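Long-range contacts in phosphoethanolamine N-methyltransferase 1 (Haemonchus contortus, PDB 4KRG), which catalyses the S-adenosylmethionine-dependent N-methylation of phosphoethanolamine, probably as an early step of phosphocholine synthesis in this nematode: residues S296-R306 with F372-T383; I282-V291 with E399-P407. All coordinates share one frame; numbering follows the deposited sequence.

Both contacts lie in the C-terminal part of the chain and on the same sheet, their centres about 10 Å apart. Contact 1 pairs strand 297-302 with strand 372-378; strand 400-408, which carries one half of contact 2, is the next neighbour of 372-378, and Met375 O probably accepts from Val403 N (3.0 Å). In sequence order the segments run 282-291, 296-306, 372-383, 399-407, so contact 2 encloses contact 1. Contact 1 thus forms the middle of the sheet, and in contact 2 residues 282-291 lie over one face of it. S-adenosylhomocysteine and phosphoethanolamine are bound in the other, N-terminal half, so neither contact lines their pockets.

Contact 1. Residues S296-R306 with F372-T383; sequences STAYVFTPRQR and FDCMVATELLAT. With BOG (octyl beta-D-glucopyranoside), chain E.
Tyr299 and Met375, Val300 and Val376, and Phe301 and Ala377 face each other across two parallel strands whose axes come within 4.7 Å. The backbone bonds alternate from strand to strand: Tyr299 N gives to Cys374 O and Val376 N to Tyr299 O, then Phe301 N to Val376 O and Thr378 N to Phe301 O. Between them the CA-H of Val300 points at Val376 O.

Aromatic contacts gather at the start. Phe372 presents one face to Tyr299, whose CD1 lies 3.7 Å above the plane of the Phe372 ring, over its centre; the planes meet at 58° in an edge-to-face pair, while Tyr299 OH bonds to Ser361. The octyl chain of the detergent covers the opposite face, Phe372 CZ lying 3.6 Å from C2' of that alkyl chain.

Strands 297-302 and 372-378 fit the first and fourth strands of a class I, Rossmann-like methyltransferase sheet, so the turn 303-306 probably occupies the place of the loop that holds the cofactor in that family, though no cofactor is bound at it here. Instead the turn closes onto a carboxylate. Glu379 reaches it with an extended chain (chi2 180°): OE1 takes Gln305 N at 2.7 Å and OE2 takes Arg306 N at 2.7 Å, each through its syn lone pair. One water donates to OE1 and also accepts from Arg304 N and Thr378 OG1; a second joins OE2 to Gln305 NE2. Two amides and two waters therefore fix the carboxylate's rotation and probably help to stabilise its negative charge.

Apolar contacts continue toward the C-terminal ends of the strands. Phe301 CD2 lies 3.9 Å from Leu380 CD1, their side chains crossing at about a right angle, and Ala377 CB sits at the edge of the Phe301 ring. Pro303 CG packs on Glu379 CB at 3.7 Å.

Contact 2. Residues I282-V291 with E399-P407; sequences IFSNAIDDEV and EAKVVLLEP. With BOG (octyl beta-D-glucopyranoside), chain F.
Val403 packs against Ala286, Phe283, Ile287 and Val291, and its two branches divide the work. CG1, anti to the backbone N (chi1 180°), meets Ala286 CB at 3.7 Å and lies at the edge of the Phe283 ring, in its plane; CG2 turns to Ile287 CG1 and, at 4.0 Å, to Val291 CG1. Further along the strand, Phe283 CZ presses on Leu405 CB at 3.6 Å, and Ile282 CG2 meets Leu405 CD1. Helix 280-283 and the turn after it thus cover one face of the Rossmann-like sheet, where Phe283 and Ile287 also touch Val376 of the neighbouring strand.

No direct hydrogen bond crosses the contact. Its solvent side is the Lys401 end, where Glu290 is exposed and Lys401 partly so, and a lysine chain over a backbone carbonyl replaces interlocked side chains. Lys401 CE comes 3.2 Å from Glu290 O, yet Lys401 NZ stays 5.0 Å from Glu290 OE1, with no salt bridge. A water receives a weak bond from Lys401 N and donates to Val291 O. The turn is shaped by an Asx motif, Val291 N giving to Asp288 OD1 at 3.0 Å, while at its outer side Asp289 OD1 accepts from O6 of a bound octyl glucoside.

Contact 1. Residues S296-R306 with F372-T383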
loop_
_atom_site.group_PDB
_atom_site.type_symbol
_atom_site.label_atom_id
_atom_site.label_comp_id
_atom_site.label_asym_id
_atom_site.label_seq_id
_atom_site.Cartn_x
_atom_site.Cartn_y
_atom_site.Cartn_z
ATOM N N SER A 296 6.583 16.531 16.079
ATOM C CA SER A 296 6.253 15.190 16.550
ATOM C C SER A 296 5.702 14.357 15.392
ATOM O O SER A 296 5.456 14.886 14.309
ATOM C CB SER A 296 5.243 15.260 17.688
ATOM O OG SER A 296 4.060 15.888 17.260
ATOM N N THR A 297 5.537 13.052 15.605
ATOM C CA THR A 297 4.859 12.206 14.628
ATOM C C THR A 297 3.530 11.717 15.204
ATOM O O THR A 297 3.497 11.038 16.223
ATOM C CB THR A 297 5.726 11.007 14.188
ATOM O OG1 THR A 297 6.953 11.485 13.621
ATOM C CG2 THR A 297 4.994 10.183 13.144
ATOM N N ALA A 298 2.439 12.092 14.553
ATOM C CA ALA A 298 1.102 11.701 14.986
ATOM C C ALA A 298 0.672 10.407 14.300
ATOM O O ALA A 298 0.954 10.195 13.124
ATOM C CB ALA A 298 0.109 12.809 14.664
ATOM N N TYR A 299 -0.019 9.545 15.031
ATOM C CA TYR A 299 -0.609 8.356 14.440
ATOM C C TYR A 299 -2.075 8.665 14.186
ATOM O O TYR A 299 -2.804 9.011 15.108
ATOM C CB TYR A 299 -0.453 7.171 15.393
ATOM C CG TYR A 299 -1.008 5.848 14.894
ATOM C CD1 TYR A 299 -0.304 5.069 13.979
ATOM C CD2 TYR A 299 -2.214 5.360 15.375
ATOM C CE1 TYR A 299 -0.805 3.854 13.538
ATOM C CE2 TYR A 299 -2.717 4.154 14.945
ATOM C CZ TYR A 299 -2.009 3.403 14.028
ATOM O OH TYR A 299 -2.521 2.201 13.616
ATOM N N VAL A 300 -2.497 8.573 12.933
ATOM C CA VAL A 300 -3.878 8.880 12.572
ATOM C C VAL A 300 -4.579 7.645 12.008
ATOM O O VAL A 300 -4.029 6.941 11.166
ATOM C CB VAL A 300 -3.948 10.066 11.578
ATOM C CG1 VAL A 300 -5.353 10.207 10.982
ATOM C CG2 VAL A 300 -3.529 11.354 12.261
ATOM N N PHE A 301 -5.789 7.377 12.488
ATOM C CA PHE A 301 -6.519 6.178 12.087
ATOM C C PHE A 301 -7.917 6.578 11.611
ATOM O O PHE A 301 -8.694 7.138 12.373
ATOM C CB PHE A 301 -6.591 5.202 13.274
ATOM C CG PHE A 301 -7.400 3.949 13.009
ATOM C CD1 PHE A 301 -6.868 2.901 12.280
ATOM C CD2 PHE A 301 -8.677 3.808 13.532
ATOM C CE1 PHE A 301 -7.606 1.756 12.051
ATOM C CE2 PHE A 301 -9.412 2.669 13.312
ATOM C CZ PHE A 301 -8.881 1.644 12.569
ATOM N N THR A 302 -8.226 6.314 10.341
ATOM C CA THR A 302 -9.529 6.687 9.775
ATOM C C THR A 302 -10.143 5.554 8.939
ATOM O O THR A 302 -9.860 5.434 7.746
ATOM C CB THR A 302 -9.438 7.983 8.935
ATOM O OG1 THR A 302 -8.500 7.797 7.870
ATOM C CG2 THR A 302 -8.985 9.149 9.786
ATOM N N PRO A 303 -10.991 4.721 9.568
ATOM C CA PRO A 303 -11.571 3.565 8.874
ATOM C C PRO A 303 -12.689 3.950 7.907
ATOM O O PRO A 303 -12.997 3.167 7.004
ATOM C CB PRO A 303 -12.139 2.727 10.015
ATOM C CG PRO A 303 -12.459 3.729 11.082
ATOM C CD PRO A 303 -11.371 4.757 10.992
ATOM N N ARG A 304 -13.285 5.124 8.108
ATOM C CA ARG A 304 -14.361 5.622 7.245
ATOM C C ARG A 304 -15.468 4.592 7.049
ATOM O O ARG A 304 -15.775 4.208 5.922
ATOM C CB ARG A 304 -13.806 6.061 5.887
ATOM C CG ARG A 304 -12.719 7.133 5.969
ATOM C CD ARG A 304 -12.085 7.338 4.612
ATOM N NE ARG A 304 -10.852 8.114 4.664
ATOM C CZ ARG A 304 -10.582 9.131 3.856
ATOM N NH1 ARG A 304 -11.461 9.493 2.935
ATOM N NH2 ARG A 304 -9.437 9.781 3.967
ATOM N N GLN A 305 -16.062 4.152 8.153
ATOM C CA GLN A 305 -17.132 3.169 8.096
ATOM C C GLN A 305 -18.494 3.817 7.878
ATOM O O GLN A 305 -19.217 3.468 6.947
ATOM C CB GLN A 305 -17.169 2.317 9.363
ATOM C CG GLN A 305 -18.319 1.335 9.338
ATOM C CD GLN A 305 -18.492 0.567 10.625
ATOM O OE1 GLN A 305 -18.345 -0.658 10.650
ATOM N NE2 GLN A 305 -18.836 1.273 11.702
ATOM N N ARG A 306 -18.848 4.760 8.743
ATOM C CA ARG A 306 -20.152 5.406 8.662
ATOM C C ARG A 306 -20.278 6.249 7.400
ATOM O O ARG A 306 -21.359 6.384 6.840
ATOM C CB ARG A 306 -20.394 6.267 9.904
ATOM C CG ARG A 306 -21.739 6.976 9.932
ATOM C CD ARG A 306 -22.892 5.993 9.843
ATOM N NE ARG A 306 -22.801 4.962 10.872
ATOM C CZ ARG A 306 -23.594 3.897 10.938
ATOM N NH1 ARG A 306 -24.544 3.718 10.032
ATOM N NH2 ARG A 306 -23.431 3.012 11.911
ATOM N N PHE A 372 4.856 6.347 18.561
ATOM C CA PHE A 372 4.295 7.597 18.065
ATOM C C PHE A 372 4.056 8.559 19.217
ATOM O O PHE A 372 4.024 8.142 20.371
ATOM C CB PHE A 372 2.989 7.340 17.326
ATOM C CG PHE A 372 3.162 6.606 16.033
ATOM C CD1 PHE A 372 3.255 7.301 14.837
ATOM C CD2 PHE A 372 3.233 5.222 16.006
ATOM C CE1 PHE A 372 3.413 6.629 13.637
ATOM C CE2 PHE A 372 3.394 4.546 14.809
ATOM C CZ PHE A 372 3.482 5.254 13.624
ATOM N N ASP A 373 3.877 9.839 18.903
ATOM C CA ASP A 373 3.766 10.870 19.939
ATOM C C ASP A 373 2.342 11.147 20.421
ATOM O O ASP A 373 2.145 11.689 21.506
ATOM C CB ASP A 373 4.429 12.170 19.472
ATOM C CG ASP A 373 5.941 12.041 19.349
ATOM O OD1 ASP A 373 6.622 11.979 20.400
ATOM O OD2 ASP A 373 6.450 12.001 18.207
ATOM N N CYS A 374 1.359 10.770 19.607
ATOM C CA CYS A 374 -0.050 10.984 19.912
ATOM C C CYS A 374 -0.910 10.214 18.914
ATOM O O CYS A 374 -0.411 9.745 17.888
ATOM C CB CYS A 374 -0.388 12.471 19.828
ATOM S SG CYS A 374 -0.195 13.139 18.168
HETATM N N MSE A 375 -2.199 10.082 19.219
HETATM C CA MSE A 375 -3.154 9.489 18.288
HETATM C C MSE A 375 -4.325 10.426 18.032
HETATM O O MSE A 375 -4.860 11.012 18.962
HETATM C CB MSE A 375 -3.688 8.164 18.825
HETATM C CG MSE A 375 -4.967 7.714 18.133
HETATM SE SE MSE A 375 -5.392 5.830 18.416
HETATM C CE MSE A 375 -6.042 5.975 20.270
ATOM N N VAL A 376 -4.702 10.573 16.764
ATOM C CA VAL A 376 -5.937 11.255 16.382
ATOM C C VAL A 376 -6.710 10.275 15.509
ATOM O O VAL A 376 -6.151 9.717 14.568
ATOM C CB VAL A 376 -5.653 12.534 15.581
ATOM C CG1 VAL A 376 -6.954 13.240 15.218
ATOM C CG2 VAL A 376 -4.742 13.470 16.371
ATOM N N ALA A 377 -7.979 10.040 15.821
ATOM C CA ALA A 377 -8.732 9.031 15.081
ATOM C C ALA A 377 -10.213 9.326 15.005
ATOM O O ALA A 377 -10.776 9.964 15.895
ATOM C CB ALA A 377 -8.515 7.655 15.693
ATOM N N THR A 378 -10.837 8.846 13.935
ATOM C CA THR A 378 -12.284 8.872 13.799
ATOM C C THR A 378 -12.766 7.423 13.887
ATOM O O THR A 378 -12.096 6.533 13.378
ATOM C CB THR A 378 -12.718 9.516 12.449
ATOM O OG1 THR A 378 -12.021 8.894 11.365
ATOM C CG2 THR A 378 -12.409 11.016 12.428
ATOM N N GLU A 379 -13.903 7.184 14.541
ATOM C CA GLU A 379 -14.524 5.850 14.594
ATOM C C GLU A 379 -13.692 4.729 15.228
ATOM O O GLU A 379 -13.865 3.563 14.869
ATOM C CB GLU A 379 -14.941 5.384 13.196
ATOM C CG GLU A 379 -16.002 6.195 12.537
ATOM C CD GLU A 379 -16.352 5.669 11.163
ATOM O OE1 GLU A 379 -15.484 5.709 10.264
ATOM O OE2 GLU A 379 -17.493 5.196 10.983
ATOM N N LEU A 380 -12.809 5.056 16.164
ATOM C CA LEU A 380 -11.984 4.023 16.803
ATOM C C LEU A 380 -12.807 3.025 17.612
ATOM O O LEU A 380 -12.756 1.822 17.360
ATOM C CB LEU A 380 -10.914 4.646 17.701
ATOM C CG LEU A 380 -9.964 3.636 18.356
ATOM C CD1 LEU A 380 -8.996 3.045 17.330
ATOM C CD2 LEU A 380 -9.210 4.270 19.515
ATOM N N LEU A 381 -13.555 3.527 18.591
ATOM C CA LEU A 381 -14.376 2.670 19.447
ATOM C C LEU A 381 -15.502 2.017 18.651
ATOM O O LEU A 381 -15.917 0.900 18.950
ATOM C CB LEU A 381 -14.962 3.468 20.614
ATOM C CG LEU A 381 -14.038 4.440 21.348
ATOM C CD1 LEU A 381 -14.771 5.124 22.491
ATOM C CD2 LEU A 381 -12.821 3.733 21.874
ATOM N N ALA A 382 -15.982 2.720 17.630
ATOM C CA ALA A 382 -17.102 2.253 16.829
ATOM C C ALA A 382 -16.757 1.007 16.010
ATOM O O ALA A 382 -17.601 0.137 15.809
ATOM C CB ALA A 382 -17.590 3.374 15.917
ATOM N N THR A 383 -15.510 0.916 15.554
ATOM C CA THR A 383 -15.116 -0.135 14.611
ATOM C C THR A 383 -14.149 -1.192 15.158
ATOM O O THR A 383 -14.020 -2.271 14.574
ATOM C CB THR A 383 -14.512 0.461 13.319
ATOM O OG1 THR A 383 -13.234 1.035 13.605
ATOM C CG2 THR A 383 -15.418 1.528 12.743
HETATM C C1 BOG E . 8.889 7.392 16.065
HETATM O O1 BOG E . 8.617 6.727 14.886
HETATM C C2 BOG E . 10.133 6.837 16.729
HETATM O O2 BOG E . 9.884 5.491 17.103
HETATM C C3 BOG E . 10.479 7.636 17.939
HETATM O O3 BOG E . 11.711 7.131 18.524
HETATM C C4 BOG E . 10.625 9.088 17.618
HETATM O O4 BOG E . 10.884 9.849 18.815
HETATM C C5 BOG E . 9.366 9.621 16.950
HETATM O O5 BOG E . 9.048 8.833 15.750
HETATM C C6 BOG E . 9.539 11.019 16.550
HETATM O O6 BOG E . 8.391 11.713 16.927
HETATM C "C1'" BOG E . 7.219 6.635 14.616
HETATM C "C2'" BOG E . 7.047 5.830 13.301
HETATM C "C3'" BOG E . 7.814 6.455 12.148
HETATM C "C4'" BOG E . 7.130 6.923 11.021
HETATM C "C5'" BOG E . 7.710 8.143 10.251
HETATM C "C6'" BOG E . 6.962 8.453 8.947
HETATM C "C7'" BOG E . 5.815 9.479 9.117
HETATM C "C8'" BOG E . 6.147 10.785 8.480
HETATM O O HOH W 1 -13.242 7.241 9.975
HETATM O O HOH W 2 -18.899 3.893 12.744
#

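Contact 2. Residues I282-V291 with E399-P407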
loop_
_atom_site.group_PDB
_atom_site.type_symbol
_atom_site.label_atom_id
_atom_site.label_comp_id
_atom_site.label_asym_id
_atom_site.label_seq_id
_atom_site.Cartn_x
_atom_site.Cartn_y
_atom_site.Cartn_z
ATOM N N ILE A 282 -14.318 20.583 14.273
ATOM C CA ILE A 282 -14.544 19.817 15.500
ATOM C C ILE A 282 -13.244 19.518 16.236
ATOM O O ILE A 282 -13.127 19.765 17.432
ATOM C CB ILE A 282 -15.243 18.482 15.201
ATOM C CG1 ILE A 282 -16.552 18.712 14.440
ATOM C CG2 ILE A 282 -15.468 17.707 16.482
ATOM C CD1 ILE A 282 -17.509 19.634 15.129
ATOM N N PHE A 283 -12.269 18.985 15.509
ATOM C CA PHE A 283 -10.970 18.642 16.078
ATOM C C PHE A 283 -10.206 19.876 16.540
ATOM O O PHE A 283 -9.287 19.775 17.351
ATOM C CB PHE A 283 -10.119 17.879 15.056
ATOM C CG PHE A 283 -10.429 16.399 14.963
ATOM C CD1 PHE A 283 -10.240 15.558 16.057
ATOM C CD2 PHE A 283 -10.862 15.840 13.766
ATOM C CE1 PHE A 283 -10.508 14.199 15.969
ATOM C CE2 PHE A 283 -11.133 14.482 13.673
ATOM C CZ PHE A 283 -10.949 13.660 14.777
ATOM N N SER A 284 -10.577 21.037 16.013
ATOM C CA SER A 284 -9.903 22.285 16.364
ATOM C C SER A 284 -10.030 22.613 17.851
ATOM O O SER A 284 -9.165 23.277 18.423
ATOM C CB SER A 284 -10.435 23.444 15.521
ATOM O OG SER A 284 -11.720 23.839 15.958
ATOM N N ASN A 285 -11.094 22.139 18.485
ATOM C CA ASN A 285 -11.294 22.426 19.901
ATOM C C ASN A 285 -10.816 21.324 20.848
ATOM O O ASN A 285 -11.134 21.358 22.036
ATOM C CB ASN A 285 -12.755 22.773 20.194
ATOM C CG ASN A 285 -12.894 23.834 21.273
ATOM O OD1 ASN A 285 -12.233 24.875 21.226
ATOM N ND2 ASN A 285 -13.741 23.568 22.260
ATOM N N ALA A 286 -10.048 20.363 20.330
ATOM C CA ALA A 286 -9.524 19.272 21.157
ATOM C C ALA A 286 -8.049 18.984 20.909
ATOM O O ALA A 286 -7.379 18.369 21.738
ATOM C CB ALA A 286 -10.337 18.010 20.965
ATOM N N ILE A 287 -7.545 19.412 19.761
ATOM C CA ILE A 287 -6.133 19.229 19.465
ATOM C C ILE A 287 -5.388 20.552 19.615
ATOM O O ILE A 287 -5.750 21.558 19.003
ATOM C CB ILE A 287 -5.903 18.662 18.051
ATOM C CG1 ILE A 287 -6.658 17.345 17.865
ATOM C CG2 ILE A 287 -4.417 18.464 17.799
ATOM C CD1 ILE A 287 -6.693 16.873 16.419
ATOM N N ASP A 288 -4.358 20.544 20.456
ATOM C CA ASP A 288 -3.506 21.705 20.666
ATOM C C ASP A 288 -2.064 21.233 20.638
ATOM O O ASP A 288 -1.817 20.056 20.397
ATOM C CB ASP A 288 -3.840 22.377 22.000
ATOM C CG ASP A 288 -3.955 21.387 23.147
ATOM O OD1 ASP A 288 -3.136 20.452 23.219
ATOM O OD2 ASP A 288 -4.870 21.538 23.983
ATOM N N ASP A 289 -1.114 22.125 20.900
ATOM C CA ASP A 289 0.299 21.738 20.861
ATOM C C ASP A 289 0.768 20.973 22.106
ATOM O O ASP A 289 1.941 20.629 22.221
ATOM C CB ASP A 289 1.210 22.941 20.577
ATOM C CG ASP A 289 1.162 23.982 21.674
ATOM O OD1 ASP A 289 0.076 24.183 22.264
ATOM O OD2 ASP A 289 2.214 24.606 21.940
ATOM N N GLU A 290 -0.148 20.704 23.030
ATOM C CA GLU A 290 0.119 19.754 24.103
ATOM C C GLU A 290 -0.218 18.335 23.637
ATOM O O GLU A 290 0.422 17.375 24.053
ATOM C CB GLU A 290 -0.664 20.114 25.368
ATOM C CG GLU A 290 -0.069 21.267 26.167
ATOM C CD GLU A 290 1.221 20.887 26.875
ATOM O OE1 GLU A 290 1.257 19.813 27.514
ATOM O OE2 GLU A 290 2.199 21.664 26.793
ATOM N N VAL A 291 -1.222 18.209 22.771
ATOM C CA VAL A 291 -1.526 16.928 22.137
ATOM C C VAL A 291 -0.513 16.622 21.038
ATOM O O VAL A 291 -0.010 15.501 20.941
ATOM C CB VAL A 291 -2.947 16.903 21.535
ATOM C CG1 VAL A 291 -3.175 15.615 20.769
ATOM C CG2 VAL A 291 -3.984 17.064 22.629
ATOM N N GLU A 399 2.592 8.264 28.084
ATOM C CA GLU A 399 1.770 9.466 28.258
ATOM C C GLU A 399 1.332 10.134 26.957
ATOM O O GLU A 399 0.924 11.291 26.968
ATOM C CB GLU A 399 2.469 10.498 29.150
ATOM C CG GLU A 399 3.013 9.938 30.454
ATOM C CD GLU A 399 3.447 11.024 31.421
ATOM O OE1 GLU A 399 4.413 11.753 31.110
ATOM O OE2 GLU A 399 2.810 11.156 32.487
ATOM N N ALA A 400 1.418 9.416 25.844
ATOM C CA ALA A 400 0.921 9.938 24.579
ATOM C C ALA A 400 -0.544 10.317 24.764
ATOM O O ALA A 400 -1.287 9.605 25.438
ATOM C CB ALA A 400 1.059 8.902 23.495
ATOM N N LYS A 401 -0.949 11.445 24.190
ATOM C CA LYS A 401 -2.330 11.901 24.297
ATOM C C LYS A 401 -3.111 11.462 23.074
ATOM O O LYS A 401 -2.556 11.345 21.983
ATOM C CB LYS A 401 -2.387 13.419 24.419
ATOM C CG LYS A 401 -1.710 13.968 25.663
ATOM C CD LYS A 401 -1.697 15.489 25.660
ATOM C CE LYS A 401 -0.728 16.021 26.695
ATOM N NZ LYS A 401 -0.998 15.414 28.016
ATOM N N VAL A 402 -4.402 11.211 23.253
ATOM C CA VAL A 402 -5.247 10.811 22.139
ATOM C C VAL A 402 -6.458 11.731 22.054
ATOM O O VAL A 402 -6.856 12.347 23.043
ATOM C CB VAL A 402 -5.710 9.344 22.260
ATOM C CG1 VAL A 402 -4.520 8.426 22.495
ATOM C CG2 VAL A 402 -6.718 9.196 23.392
ATOM N N VAL A 403 -7.014 11.841 20.852
ATOM C CA VAL A 403 -8.241 12.586 20.616
ATOM C C VAL A 403 -9.100 11.740 19.686
ATOM O O VAL A 403 -8.661 11.368 18.595
ATOM C CB VAL A 403 -7.971 13.972 19.976
ATOM C CG1 VAL A 403 -9.273 14.722 19.743
ATOM C CG2 VAL A 403 -7.050 14.801 20.847
ATOM N N LEU A 404 -10.309 11.411 20.123
ATOM C CA LEU A 404 -11.193 10.567 19.328
ATOM C C LEU A 404 -12.476 11.304 18.984
ATOM O O LEU A 404 -13.081 11.921 19.852
ATOM C CB LEU A 404 -11.549 9.295 20.093
ATOM C CG LEU A 404 -10.383 8.533 20.710
ATOM C CD1 LEU A 404 -10.900 7.371 21.535
ATOM C CD2 LEU A 404 -9.435 8.045 19.633
ATOM N N LEU A 405 -12.885 11.245 17.721
ATOM C CA LEU A 405 -14.222 11.688 17.333
ATOM C C LEU A 405 -15.023 10.426 17.071
ATOM O O LEU A 405 -14.597 9.559 16.306
ATOM C CB LEU A 405 -14.178 12.575 16.085
ATOM C CG LEU A 405 -15.502 13.149 15.560
ATOM C CD1 LEU A 405 -16.224 13.974 16.628
ATOM C CD2 LEU A 405 -15.259 13.988 14.319
ATOM N N GLU A 406 -16.168 10.295 17.728
ATOM C CA GLU A 406 -16.910 9.044 17.672
ATOM C C GLU A 406 -18.370 9.226 17.298
ATOM O O GLU A 406 -19.074 10.002 17.933
ATOM C CB GLU A 406 -16.830 8.332 19.023
ATOM C CG GLU A 406 -15.467 7.792 19.359
ATOM C CD GLU A 406 -15.045 6.679 18.425
ATOM O OE1 GLU A 406 -15.927 5.956 17.898
ATOM O OE2 GLU A 406 -13.822 6.531 18.215
ATOM N N PRO A 407 -18.836 8.494 16.270
ATOM C CA PRO A 407 -20.271 8.451 15.988
ATOM C C PRO A 407 -20.998 7.547 16.987
ATOM O O PRO A 407 -20.555 6.434 17.268
ATOM C CB PRO A 407 -20.329 7.850 14.581
ATOM C CG PRO A 407 -19.118 6.994 14.497
ATOM C CD PRO A 407 -18.057 7.712 15.290
HETATM C C1 BOG F . -2.406 25.936 15.639
HETATM O O1 BOG F . -3.643 26.189 15.060
HETATM C C2 BOG F . -1.385 26.918 15.098
HETATM O O2 BOG F . -1.208 26.672 13.707
HETATM C C3 BOG F . -0.071 26.822 15.796
HETATM O O3 BOG F . 0.789 27.895 15.314
HETATM C C4 BOG F . -0.209 26.921 17.279
HETATM O O4 BOG F . 1.060 26.651 17.915
HETATM C C5 BOG F . -1.226 25.929 17.822
HETATM O O5 BOG F . -2.529 26.021 17.126
HETATM C C6 BOG F . -1.429 26.203 19.247
HETATM O O6 BOG F . -1.113 25.051 19.976
HETATM C "C1'" BOG F . -4.346 25.003 14.677
HETATM C "C2'" BOG F . -5.627 25.361 13.866
HETATM C "C3'" BOG F . -6.533 24.147 13.673
HETATM C "C4'" BOG F . -5.990 22.941 13.212
HETATM C "C5'" BOG F . -6.574 21.565 13.655
HETATM C "C6'" BOG F . -6.826 20.629 12.463
HETATM C "C7'" BOG F . -7.301 19.210 12.871
HETATM C "C8'" BOG F . -6.902 18.171 11.877
HETATM O O HOH W 3 1.168 13.845 23.066
#